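Local coordinates for protein snaclec rhodocytin subunit alpha (Agkistrodon rhodostoma, PDB 3BX4) that triggers platelet aggregation by binding the C-type lectin-like receptor CLEC1B (CLEC2) and setting off Syk signalling, at residues D52-L57 with A128-L133. Sequence-based numbering, arbitrary orientation.
Sequences DFVSWL and AFVCKL
V130 meets V54 and L57 of helix 48-59, and these three buried side chains make the whole contact between the two segments. Along strand 127-133, F129 lies on the face turned from the helix, beside F20 of strand 15-21. V130 then directs its fork at the helix. With CG1 anti to the backbone N (chi1 172°), that methyl is aimed at L57 CD2, 3.9 Å from V130 CG1, while V130 CG2, anti to the carbonyl carbon, faces V54 CG1 at the looser distance of 4.2 Å. V54 and L57 are three residues apart, just under one helical turn, and so share the flank that faces the sheet. The leucine keeps CG anti to its backbone N (chi1 -173°) and sends one branch, CD2, to the valine, the two side chains running obliquely to each other. The nearest CA atoms, those of V54 and V130, stand 8.1 Å apart. C131 turns its sulfur away from the helix into a disulfide with C33 of helix 26-34, a link across the other face of the sheet. K132 swings back to the near face, where its fully extended chain carries NZ to salt bridges with E46 and with E50, the latter on helix 48-59, and to a hydrogen bond with S44 OG. Helix 48-59 thus meets a central strand of the C-type lectin fold through a small apolar patch, 105 Å² in all, which contributes non-directional hydrophobic burial; the charged tie between helix and strand comes from K132 to E50.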
# COMPACT_ATOMS: atom_id res chain seq x y z
N ASP C 52 -21.87 18.04 2.97
CA ASP C 52 -23.29 18.01 2.58
C ASP C 52 -23.46 17.67 1.11
O ASP C 52 -24.34 16.92 0.71
CB ASP C 52 -23.98 19.36 2.82
CG ASP C 52 -24.21 19.69 4.30
OD1 ASP C 52 -24.05 18.82 5.20
OD2 ASP C 52 -24.57 20.91 4.55
N PHE C 53 -22.61 18.28 0.29
CA PHE C 53 -22.71 18.18 -1.14
C PHE C 53 -22.43 16.72 -1.52
O PHE C 53 -23.19 16.13 -2.31
CB PHE C 53 -21.70 19.09 -1.88
CG PHE C 53 -21.73 18.84 -3.35
CD1 PHE C 53 -22.78 19.32 -4.15
CD2 PHE C 53 -20.73 18.02 -3.96
CE1 PHE C 53 -22.85 19.07 -5.54
CE2 PHE C 53 -20.88 17.72 -5.40
CZ PHE C 53 -21.88 18.29 -6.14
N VAL C 54 -21.32 16.18 -1.02
CA VAL C 54 -20.94 14.79 -1.41
C VAL C 54 -22.03 13.78 -0.94
O VAL C 54 -22.38 12.86 -1.69
CB VAL C 54 -19.55 14.39 -0.96
CG1 VAL C 54 -19.26 12.84 -1.27
CG2 VAL C 54 -18.51 15.28 -1.67
N SER C 55 -22.57 13.98 0.26
CA SER C 55 -23.65 13.10 0.74
C SER C 55 -24.85 13.15 -0.22
O SER C 55 -25.43 12.11 -0.63
CB SER C 55 -24.03 13.48 2.17
OG SER C 55 -25.16 12.72 2.57
N TRP C 56 -25.24 14.37 -0.62
CA TRP C 56 -26.34 14.61 -1.57
C TRP C 56 -26.08 13.95 -2.94
O TRP C 56 -26.95 13.27 -3.53
CB TRP C 56 -26.51 16.14 -1.75
CG TRP C 56 -27.54 16.50 -2.80
CD1 TRP C 56 -28.91 16.48 -2.67
CD2 TRP C 56 -27.27 16.89 -4.14
NE1 TRP C 56 -29.49 16.86 -3.86
CE2 TRP C 56 -28.51 17.13 -4.78
CE3 TRP C 56 -26.07 17.10 -4.87
CZ2 TRP C 56 -28.61 17.57 -6.12
CZ3 TRP C 56 -26.15 17.52 -6.21
CH2 TRP C 56 -27.42 17.76 -6.82
N LEU C 57 -24.85 14.07 -3.42
CA LEU C 57 -24.45 13.57 -4.73
C LEU C 57 -24.64 12.05 -4.71
O LEU C 57 -25.07 11.51 -5.66
CB LEU C 57 -22.97 13.91 -4.99
CG LEU C 57 -22.43 13.59 -6.42
CD1 LEU C 57 -22.85 14.61 -7.45
CD2 LEU C 57 -20.92 13.48 -6.33
N ALA C 128 -18.24 1.37 -4.50
CA ALA C 128 -18.49 2.59 -5.27
C ALA C 128 -17.53 3.69 -4.68
O ALA C 128 -16.93 3.51 -3.63
CB ALA C 128 -19.94 3.02 -5.04
N PHE C 129 -17.43 4.78 -5.43
CA PHE C 129 -16.44 5.83 -4.99
C PHE C 129 -16.82 7.18 -5.57
O PHE C 129 -17.59 7.33 -6.48
CB PHE C 129 -15.04 5.39 -5.44
CG PHE C 129 -14.90 5.15 -6.90
CD1 PHE C 129 -15.17 3.86 -7.45
CD2 PHE C 129 -14.53 6.14 -7.78
CE1 PHE C 129 -15.05 3.64 -8.82
CE2 PHE C 129 -14.41 5.92 -9.14
CZ PHE C 129 -14.70 4.62 -9.69
N VAL C 130 -16.18 8.29 -5.10
CA VAL C 130 -16.57 9.52 -5.72
C VAL C 130 -15.22 10.23 -6.13
O VAL C 130 -14.30 10.17 -5.29
CB VAL C 130 -17.28 10.49 -4.67
CG1 VAL C 130 -17.49 11.84 -5.30
CG2 VAL C 130 -18.66 9.85 -4.22
N CYS C 131 -15.16 10.71 -7.38
CA CYS C 131 -13.96 11.48 -7.91
C CYS C 131 -14.26 12.96 -7.76
O CYS C 131 -15.38 13.43 -7.85
CB CYS C 131 -13.64 11.22 -9.41
SG CYS C 131 -13.30 9.41 -9.71
N LYS C 132 -13.18 13.72 -7.56
CA LYS C 132 -13.25 15.21 -7.40
C LYS C 132 -12.17 15.69 -8.35
O LYS C 132 -11.05 15.16 -8.35
CB LYS C 132 -12.96 15.61 -5.94
CG LYS C 132 -12.68 17.15 -5.68
CD LYS C 132 -12.58 17.32 -4.22
CE LYS C 132 -12.22 18.82 -3.83
NZ LYS C 132 -12.06 18.93 -2.38
N LEU C 133 -12.50 16.72 -9.14
CA LEU C 133 -11.60 17.29 -10.13
C LEU C 133 -11.52 18.83 -10.00
O LEU C 133 -12.51 19.47 -9.74
CB LEU C 133 -12.19 16.94 -11.50
CG LEU C 133 -11.63 17.51 -12.74
CD1 LEU C 133 -10.26 16.76 -12.93
CD2 LEU C 133 -12.55 17.27 -13.95